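Local atomic coordinates of SusD superfamily protein (Bacteroides fragilis, PDB entry 3L22), a protein that belongs to the SusD family and probably binds glycans at the outer membrane for import, and also binds zinc ions. Residues G27-I32 / K121-L126; Y87-I92 / S147-L152; S350-V355 / E379-E384. All coordinates share one frame; numbering follows the deposited sequence.

Contact 1: G27-I32 / K121-L126; sequences GLYAAI and KFVRAL
Val-123 is the centre of this contact, its two methyls dividing between Leu-28, Tyr-29 and Ile-32 of the helix facing it. CG1, anti to the backbone N (chi1 175°), lies 3.7 Å from Ile-32 CG2 and equally near the backbone oxygen of Leu-28, whose CB stands a little farther off. CG2 takes the other direction and sits over one face of the Tyr-29 ring, 4.1 Å from the ring centroid and 24° off its normal, a CH-pi contact displaced toward the rim at CE1. Helices 18-33 and 113-131 run side by side here, their local axes 10.0 Å apart and only 12° from parallel, as part of the helical, TPR-like region of the SusD fold. Away from Val-123 the touch thins out. One turn on, Ile-32 CD1 meets Leu-126 CD2 at 3.8 Å, the two side chains crossing at about a right angle. Beyond Val-123 the far end of Tyr-29 is polar: its hydroxyl hydrogen-bonds to Glu-119 and to the backbone N of Ala-198, and its ring lies nearly parallel to that of His-197. Glu-119 and His-197 bind a zinc ion, so the tyrosine is a second-shell neighbour of that site. On the looser flank of helix 18-33, Ala-30 is partly exposed and turned from segment 121-126, while Ala-31 packs on Ala-91 of helix 79-103.

Contact 2: Y87-I92 / S147-L152; sequences YAYLAI and SVPLRL
Tyr-89 makes this a helix-to-loop contact, reaching from helix 79-103 to the irregular chain that links helix 113-131 to helix 168-178. Its phenol OH donates a hydrogen bond of 2.6 Å to Pro-149 O, meeting a lone pair in the carbonyl plane at a C=O...donor angle of 136°. The acceptor also lies in the plane of the phenol ring, at its edge. Beside this bond the hydroxyl is closely packed, with Val-148 CB 3.2 Å from OH and Pro-149 CD also near it. Within the helical SusD fold this part of the linker carries a classic beta bulge at Ser-147 and Val-148, both facing Ser-166, and then runs past the tyrosine. Arg-151 crosses the ring at about a right angle: its CG comes within 3.9 Å of Tyr-89 CE1, and the ring and guanidinium planes stand 74° apart. The extended arginine chain carries the guanidinium onward to Asn-161 O and a salt bridge with Glu-432, while Pro-149 CB lies over one of its faces. One turn along the helix, Ile-92 CG2 approaches Arg-151 O at 3.3 Å; that oxygen accepts hydrogen bonds from Tyr-128 OH and Asn-96 ND2.

Contact 3: S350-V355 / E379-E384; sequences SLLKQV and EAIYNE
Helices 345-359 and 374-388 pass in the same general direction, their local axes 10.7 Å apart at closest approach and crossing at 30°, with Leu-352 and Ile-381 as the nearest backbone pair. Consecutive helices in the SusD-family region, which is assigned to the TPR clan, they pack through buried side chains with no hydrogen bond between the two segments. Leu-352 supplies most of the touch from its side. A chi1 of 179° swings the Leu-352 fork out toward the other helix, its CG opposite the backbone N, and its two branches part toward different residues there. The CD2 branch reaches Ala-380 CB at 3.8 Å and, less closely, Ile-381 CG1; the CD1 branch lies against the aliphatic part of Glu-384, 3.6 Å from CB and 3.7 Å from CG. The small methyl of Ala-380 thus meets one arm of the fork, while the longer glutamate chain meets the other. A turn farther along helix 345-359, Val-355 CG1 is 4.4 Å from Glu-384 CG, a looser touch. Val-355 also touches Leu-331, and Leu-351 packs on Leu-334 and Tyr-338, so helix 327-339 covers another face of helix 345-359. Glu-384 serves two chemistries. Its methylenes belong to the apolar seam, whereas the bend at chi2 (70°) turns the buried carboxylate off the line of the chain. There its charge is shared between two arginines, which probably favour the ionised form: OE2 pairs with Arg-298 NH1 and OE1 with Arg-356 NH1.

Overall arrangement
Contacts 1 and 2 are neighbours, their centres 11 Å apart on one side of the chain's centre, and their segments alternate along the sequence. Helix 79-103 joins them, since Ala-91 touches Ala-31 and Ile-32, while Leu-152 packs against Arg-124. Contact 3 lies across the chain's centre, in the later, SusD-family part of the sequence, and touches neither. All three are mainly buried, although contact 2 includes the partly exposed Tyr-89 and Arg-151. The two helix pairs are closed by apolar side chains without a mutual hydrogen bond, with an aromatic face added in contact 1, their polar groups finding partners beyond the segments; where helix meets irregular chain, a direct side-chain-to-backbone bond takes part instead.

Contact 1: G27-I32 / K121-L126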
loop_
_atom_site.group_PDB
_atom_site.type_symbol
_atom_site.label_atom_id
_atom_site.label_comp_id
_atom_site.label_asym_id
_atom_site.label_seq_id
_atom_site.Cartn_x
_atom_site.Cartn_y
_atom_site.Cartn_z
ATOM N N GLY A 27 -4.156 14.466 -12.732
ATOM C CA GLY A 27 -5.456 13.808 -12.505
ATOM C C GLY A 27 -5.322 12.297 -12.285
ATOM O O GLY A 27 -6.158 11.710 -11.608
ATOM N N LEU A 28 -4.290 11.667 -12.851
ATOM C CA LEU A 28 -4.055 10.228 -12.600
ATOM C C LEU A 28 -3.697 9.986 -11.148
ATOM O O LEU A 28 -4.248 9.083 -10.494
ATOM C CB LEU A 28 -2.963 9.662 -13.543
ATOM C CG LEU A 28 -3.168 9.920 -15.051
ATOM C CD1 LEU A 28 -2.045 9.252 -15.897
ATOM C CD2 LEU A 28 -4.557 9.424 -15.502
ATOM N N TYR A 29 -2.827 10.835 -10.614
ATOM C CA TYR A 29 -2.451 10.740 -9.212
ATOM C C TYR A 29 -3.652 11.059 -8.309
ATOM O O TYR A 29 -3.813 10.425 -7.265
ATOM C CB TYR A 29 -1.281 11.687 -8.879
ATOM C CG TYR A 29 0.025 11.267 -9.469
ATOM C CD1 TYR A 29 0.743 10.223 -8.937
ATOM C CD2 TYR A 29 0.541 11.906 -10.606
ATOM C CE1 TYR A 29 1.960 9.819 -9.507
ATOM C CE2 TYR A 29 1.743 11.517 -11.164
ATOM C CZ TYR A 29 2.445 10.461 -10.613
ATOM O OH TYR A 29 3.661 10.089 -11.172
ATOM N N ALA A 30 -4.497 12.006 -8.710
ATOM C CA ALA A 30 -5.709 12.321 -7.928
ATOM C C ALA A 30 -6.639 11.122 -7.975
ATOM O O ALA A 30 -7.239 10.789 -6.959
ATOM C CB ALA A 30 -6.450 13.654 -8.397
ATOM N N ALA A 31 -6.728 10.465 -9.127
ATOM C CA ALA A 31 -7.700 9.374 -9.302
ATOM C C ALA A 31 -7.412 8.176 -8.412
ATOM O O ALA A 31 -8.330 7.452 -8.048
ATOM C CB ALA A 31 -7.780 8.938 -10.765
ATOM N N ILE A 32 -6.145 7.927 -8.072
ATOM C CA ILE A 32 -5.848 6.822 -7.163
ATOM C C ILE A 32 -5.956 7.207 -5.683
ATOM O O ILE A 32 -5.888 6.316 -4.828
ATOM C CB ILE A 32 -4.471 6.136 -7.358
ATOM C CG1 ILE A 32 -3.324 7.104 -7.253
ATOM C CG2 ILE A 32 -4.461 5.284 -8.602
ATOM C CD1 ILE A 32 -2.025 6.379 -7.052
ATOM N N LYS A 121 2.126 4.786 -16.407
ATOM C CA LYS A 121 2.215 3.341 -16.226
ATOM C C LYS A 121 2.391 2.917 -14.762
ATOM O O LYS A 121 1.806 1.928 -14.322
ATOM C CB LYS A 121 3.305 2.747 -17.126
ATOM C CG LYS A 121 2.918 2.738 -18.621
ATOM C CD LYS A 121 3.977 1.964 -19.418
ATOM C CE LYS A 121 3.657 2.003 -20.892
ATOM N NZ LYS A 121 4.683 1.245 -21.661
ATOM N N PHE A 122 3.164 3.686 -13.998
ATOM C CA PHE A 122 3.321 3.448 -12.568
ATOM C C PHE A 122 1.953 3.507 -11.844
ATOM O O PHE A 122 1.654 2.635 -11.053
ATOM C CB PHE A 122 4.283 4.452 -11.935
ATOM C CG PHE A 122 4.323 4.373 -10.453
ATOM C CD1 PHE A 122 5.166 3.444 -9.819
ATOM C CD2 PHE A 122 3.473 5.153 -9.668
ATOM C CE1 PHE A 122 5.197 3.337 -8.451
ATOM C CE2 PHE A 122 3.491 5.033 -8.288
ATOM C CZ PHE A 122 4.368 4.097 -7.685
ATOM N N VAL A 123 1.149 4.532 -12.135
ATOM C CA VAL A 123 -0.173 4.676 -11.540
ATOM C C VAL A 123 -1.072 3.464 -11.891
ATOM O O VAL A 123 -1.695 2.899 -11.003
ATOM C CB VAL A 123 -0.815 6.006 -11.918
ATOM C CG1 VAL A 123 -2.242 6.107 -11.414
ATOM C CG2 VAL A 123 0.030 7.167 -11.357
ATOM N N ARG A 124 -1.048 3.012 -13.150
ATOM C CA ARG A 124 -1.815 1.815 -13.525
ATOM C C ARG A 124 -1.296 0.584 -12.793
ATOM O O ARG A 124 -2.086 -0.214 -12.291
ATOM C CB ARG A 124 -1.757 1.606 -15.016
ATOM C CG ARG A 124 -2.579 0.427 -15.512
ATOM C CD ARG A 124 -2.730 0.508 -17.032
ATOM N NE ARG A 124 -1.472 0.289 -17.716
ATOM C CZ ARG A 124 -1.297 0.478 -19.031
ATOM N NH1 ARG A 124 -2.304 0.865 -19.837
ATOM N NH2 ARG A 124 -0.123 0.191 -19.564
ATOM N N ALA A 125 0.024 0.483 -12.668
ATOM C CA ALA A 125 0.661 -0.641 -11.998
ATOM C C ALA A 125 0.262 -0.707 -10.512
ATOM O O ALA A 125 -0.096 -1.783 -9.984
ATOM C CB ALA A 125 2.214 -0.551 -12.160
ATOM N N LEU A 126 0.268 0.453 -9.860
ATOM C CA LEU A 126 -0.132 0.535 -8.474
ATOM C C LEU A 126 -1.612 0.137 -8.257
ATOM O O LEU A 126 -1.966 -0.584 -7.277
ATOM C CB LEU A 126 0.163 1.958 -7.943
ATOM C CG LEU A 126 0.164 2.158 -6.436
ATOM C CD1 LEU A 126 1.136 1.184 -5.689
ATOM C CD2 LEU A 126 0.454 3.629 -6.048
#

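Contact 2: Y87-I92 / S147-L152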
loop_
_atom_site.group_PDB
_atom_site.type_symbol
_atom_site.label_atom_id
_atom_site.label_comp_id
_atom_site.label_asym_id
_atom_site.label_seq_id
_atom_site.Cartn_x
_atom_site.Cartn_y
_atom_site.Cartn_z
ATOM N N TYR A 87 -13.436 2.682 -8.368
ATOM C CA TYR A 87 -12.457 3.782 -8.481
ATOM C C TYR A 87 -11.071 3.338 -8.949
ATOM O O TYR A 87 -10.398 4.127 -9.611
ATOM C CB TYR A 87 -12.463 4.691 -7.224
ATOM C CG TYR A 87 -13.761 5.455 -7.215
ATOM C CD1 TYR A 87 -14.894 4.944 -6.589
ATOM C CD2 TYR A 87 -13.884 6.639 -7.917
ATOM C CE1 TYR A 87 -16.104 5.611 -6.655
ATOM C CE2 TYR A 87 -15.085 7.301 -8.007
ATOM C CZ TYR A 87 -16.174 6.789 -7.367
ATOM O OH TYR A 87 -17.343 7.448 -7.429
ATOM N N ALA A 88 -10.659 2.106 -8.633
ATOM C CA ALA A 88 -9.453 1.542 -9.215
ATOM C C ALA A 88 -9.585 1.464 -10.740
ATOM O O ALA A 88 -8.683 1.877 -11.433
ATOM C CB ALA A 88 -9.096 0.146 -8.624
ATOM N N TYR A 89 -10.696 0.927 -11.240
ATOM C CA TYR A 89 -10.883 0.785 -12.684
ATOM C C TYR A 89 -11.075 2.125 -13.368
ATOM O O TYR A 89 -10.623 2.271 -14.512
ATOM C CB TYR A 89 -12.014 -0.239 -13.050
ATOM C CG TYR A 89 -11.475 -1.662 -13.047
ATOM C CD1 TYR A 89 -10.628 -2.108 -14.071
ATOM C CD2 TYR A 89 -11.724 -2.524 -11.990
ATOM C CE1 TYR A 89 -10.063 -3.372 -14.034
ATOM C CE2 TYR A 89 -11.203 -3.803 -11.967
ATOM C CZ TYR A 89 -10.367 -4.228 -12.983
ATOM O OH TYR A 89 -9.846 -5.503 -12.943
ATOM N N LEU A 90 -11.715 3.095 -12.695
ATOM C CA LEU A 90 -11.744 4.454 -13.218
ATOM C C LEU A 90 -10.337 5.023 -13.372
ATOM O O LEU A 90 -9.998 5.594 -14.404
ATOM C CB LEU A 90 -12.543 5.422 -12.343
ATOM C CG LEU A 90 -14.044 5.480 -12.557
ATOM C CD1 LEU A 90 -14.705 6.291 -11.382
ATOM C CD2 LEU A 90 -14.388 6.082 -13.989
ATOM N N ALA A 91 -9.525 4.896 -12.340
ATOM C CA ALA A 91 -8.119 5.312 -12.422
ATOM C C ALA A 91 -7.388 4.590 -13.587
ATOM O O ALA A 91 -6.677 5.212 -14.367
ATOM C CB ALA A 91 -7.413 5.048 -11.079
ATOM N N ILE A 92 -7.601 3.274 -13.717
ATOM C CA ILE A 92 -6.956 2.497 -14.784
ATOM C C ILE A 92 -7.372 3.005 -16.152
ATOM O O ILE A 92 -6.518 3.185 -17.032
ATOM C CB ILE A 92 -7.240 1.000 -14.587
ATOM C CG1 ILE A 92 -6.419 0.489 -13.381
ATOM C CG2 ILE A 92 -6.953 0.146 -15.859
ATOM C CD1 ILE A 92 -6.992 -0.770 -12.703
ATOM N N SER A 147 -7.893 -13.542 -10.562
ATOM C CA SER A 147 -7.841 -12.246 -9.927
ATOM C C SER A 147 -8.891 -11.332 -10.535
ATOM O O SER A 147 -10.047 -11.411 -10.132
ATOM C CB SER A 147 -6.422 -11.685 -9.993
ATOM O OG SER A 147 -6.354 -10.384 -9.431
ATOM N N VAL A 148 -8.518 -10.487 -11.503
ATOM C CA VAL A 148 -9.398 -9.417 -11.976
ATOM C C VAL A 148 -9.230 -9.287 -13.505
ATOM O O VAL A 148 -8.232 -9.746 -14.044
ATOM C CB VAL A 148 -9.092 -8.082 -11.269
ATOM C CG1 VAL A 148 -9.270 -8.174 -9.712
ATOM C CG2 VAL A 148 -7.708 -7.532 -11.647
ATOM N N PRO A 149 -10.210 -8.677 -14.214
ATOM C CA PRO A 149 -10.021 -8.364 -15.637
ATOM C C PRO A 149 -8.879 -7.404 -15.878
ATOM O O PRO A 149 -8.784 -6.368 -15.182
ATOM C CB PRO A 149 -11.333 -7.688 -16.027
ATOM C CG PRO A 149 -12.342 -8.169 -14.956
ATOM C CD PRO A 149 -11.552 -8.299 -13.739
ATOM N N LEU A 150 -8.026 -7.749 -16.847
ATOM C CA LEU A 150 -6.872 -6.953 -17.155
ATOM C C LEU A 150 -7.288 -5.983 -18.273
ATOM O O LEU A 150 -7.125 -6.274 -19.451
ATOM C CB LEU A 150 -5.689 -7.851 -17.561
ATOM C CG LEU A 150 -4.340 -7.184 -17.848
ATOM C CD1 LEU A 150 -3.971 -6.115 -16.797
ATOM C CD2 LEU A 150 -3.246 -8.251 -17.915
ATOM N N ARG A 151 -7.857 -4.848 -17.883
ATOM C CA ARG A 151 -8.344 -3.841 -18.841
ATOM C C ARG A 151 -7.224 -2.846 -19.163
ATOM O O ARG A 151 -6.777 -2.103 -18.288
ATOM C CB ARG A 151 -9.557 -3.106 -18.263
ATOM C CG ARG A 151 -10.670 -4.047 -17.776
ATOM C CD ARG A 151 -11.959 -3.334 -17.478
ATOM N NE ARG A 151 -13.025 -4.254 -17.088
ATOM C CZ ARG A 151 -13.773 -4.964 -17.921
ATOM N NH1 ARG A 151 -13.628 -4.883 -19.249
ATOM N NH2 ARG A 151 -14.713 -5.753 -17.412
ATOM N N LEU A 152 -6.786 -2.846 -20.421
ATOM C CA LEU A 152 -5.669 -2.029 -20.861
ATOM C C LEU A 152 -5.965 -1.112 -22.052
ATOM O O LEU A 152 -5.094 -0.381 -22.473
ATOM C CB LEU A 152 -4.457 -2.928 -21.149
ATOM C CG LEU A 152 -3.915 -3.725 -19.960
ATOM C CD1 LEU A 152 -2.829 -4.732 -20.453
ATOM C CD2 LEU A 152 -3.363 -2.818 -18.851
#

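Contact 3: S350-V355 / E379-E384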
loop_
_atom_site.group_PDB
_atom_site.type_symbol
_atom_site.label_atom_id
_atom_site.label_comp_id
_atom_site.label_asym_id
_atom_site.label_seq_id
_atom_site.Cartn_x
_atom_site.Cartn_y
_atom_site.Cartn_z
ATOM N N SER A 350 21.887 -6.710 9.674
ATOM C CA SER A 350 22.377 -5.324 9.620
ATOM C C SER A 350 21.260 -4.375 9.160
ATOM O O SER A 350 21.118 -3.274 9.701
ATOM C CB SER A 350 23.633 -5.195 8.756
ATOM O OG SER A 350 23.303 -5.139 7.386
ATOM N N LEU A 351 20.434 -4.823 8.210
ATOM C CA LEU A 351 19.290 -4.041 7.734
ATOM C C LEU A 351 18.247 -3.846 8.858
ATOM O O LEU A 351 17.791 -2.714 9.092
ATOM C CB LEU A 351 18.664 -4.704 6.494
ATOM C CG LEU A 351 19.506 -4.716 5.207
ATOM C CD1 LEU A 351 18.992 -5.719 4.149
ATOM C CD2 LEU A 351 19.663 -3.311 4.599
ATOM N N LEU A 352 17.884 -4.938 9.550
ATOM C CA LEU A 352 16.964 -4.882 10.714
ATOM C C LEU A 352 17.489 -3.905 11.757
ATOM O O LEU A 352 16.738 -3.058 12.248
ATOM C CB LEU A 352 16.738 -6.263 11.360
ATOM C CG LEU A 352 15.826 -6.357 12.590
ATOM C CD1 LEU A 352 14.438 -5.712 12.276
ATOM C CD2 LEU A 352 15.665 -7.799 13.086
ATOM N N LYS A 353 18.782 -3.974 12.061
ATOM C CA LYS A 353 19.348 -3.096 13.074
ATOM C C LYS A 353 19.224 -1.612 12.694
ATOM O O LYS A 353 18.971 -0.764 13.569
ATOM C CB LYS A 353 20.793 -3.469 13.388
ATOM C CG LYS A 353 20.913 -4.745 14.200
ATOM C CD LYS A 353 22.313 -5.318 14.207
ATOM C CE LYS A 353 23.225 -4.598 15.209
ATOM N NZ LYS A 353 24.415 -5.403 15.673
ATOM N N GLN A 354 19.367 -1.270 11.417
ATOM C CA GLN A 354 19.213 0.126 11.037
ATOM C C GLN A 354 17.846 0.665 11.407
ATOM O O GLN A 354 17.733 1.760 11.967
ATOM C CB GLN A 354 19.373 0.365 9.532
ATOM C CG GLN A 354 20.739 0.249 9.007
ATOM C CD GLN A 354 20.809 0.643 7.533
ATOM O OE1 GLN A 354 20.463 1.777 7.154
ATOM N NE2 GLN A 354 21.252 -0.288 6.702
ATOM N N VAL A 355 16.810 -0.097 11.085
ATOM C CA VAL A 355 15.454 0.382 11.316
ATOM C C VAL A 355 15.131 0.374 12.808
ATOM O O VAL A 355 14.673 1.395 13.330
ATOM C CB VAL A 355 14.421 -0.402 10.514
ATOM C CG1 VAL A 355 12.976 0.038 10.882
ATOM C CG2 VAL A 355 14.701 -0.226 8.982
ATOM N N GLU A 379 10.920 -13.810 12.167
ATOM C CA GLU A 379 9.879 -13.276 13.033
ATOM C C GLU A 379 10.226 -11.878 13.551
ATOM O O GLU A 379 9.355 -11.031 13.642
ATOM C CB GLU A 379 9.636 -14.215 14.193
ATOM C CG GLU A 379 8.514 -13.760 15.117
ATOM C CD GLU A 379 7.874 -14.921 15.948
ATOM O OE1 GLU A 379 7.704 -16.065 15.388
ATOM O OE2 GLU A 379 7.577 -14.654 17.163
ATOM N N ALA A 380 11.498 -11.633 13.871
ATOM C CA ALA A 380 11.905 -10.293 14.301
ATOM C C ALA A 380 11.702 -9.270 13.182
ATOM O O ALA A 380 11.330 -8.135 13.437
ATOM C CB ALA A 380 13.380 -10.284 14.767
ATOM N N ILE A 381 11.958 -9.674 11.946
ATOM C CA ILE A 381 11.737 -8.778 10.804
ATOM C C ILE A 381 10.236 -8.523 10.604
ATOM O O ILE A 381 9.824 -7.357 10.462
ATOM C CB ILE A 381 12.382 -9.331 9.504
ATOM C CG1 ILE A 381 13.919 -9.361 9.650
ATOM C CG2 ILE A 381 11.915 -8.482 8.265
ATOM C CD1 ILE A 381 14.659 -10.278 8.654
ATOM N N TYR A 382 9.419 -9.588 10.659
ATOM C CA TYR A 382 7.967 -9.417 10.531
ATOM C C TYR A 382 7.379 -8.503 11.610
ATOM O O TYR A 382 6.566 -7.640 11.303
ATOM C CB TYR A 382 7.222 -10.746 10.563
ATOM C CG TYR A 382 7.653 -11.782 9.538
ATOM C CD1 TYR A 382 8.251 -11.427 8.339
ATOM C CD2 TYR A 382 7.462 -13.138 9.786
ATOM C CE1 TYR A 382 8.666 -12.412 7.407
ATOM C CE2 TYR A 382 7.853 -14.140 8.829
ATOM C CZ TYR A 382 8.463 -13.743 7.671
ATOM O OH TYR A 382 8.865 -14.681 6.758
ATOM N N ASN A 383 7.829 -8.697 12.861
ATOM C CA ASN A 383 7.359 -7.887 13.969
ATOM C C ASN A 383 7.804 -6.425 13.863
ATOM O O ASN A 383 7.019 -5.539 14.127
ATOM C CB ASN A 383 7.817 -8.461 15.308
ATOM C CG ASN A 383 7.019 -9.678 15.725
ATOM O OD1 ASN A 383 5.860 -9.841 15.335
ATOM N ND2 ASN A 383 7.638 -10.539 16.518
ATOM N N GLU A 384 9.044 -6.189 13.462
ATOM C CA GLU A 384 9.510 -4.820 13.252
ATOM C C GLU A 384 8.676 -4.083 12.193
ATOM O O GLU A 384 8.313 -2.919 12.358
ATOM C CB GLU A 384 10.996 -4.797 12.879
ATOM C CG GLU A 384 11.694 -3.456 13.197
ATOM C CD GLU A 384 11.861 -3.189 14.699
ATOM O OE1 GLU A 384 12.072 -4.144 15.497
ATOM O OE2 GLU A 384 11.841 -2.002 15.070
#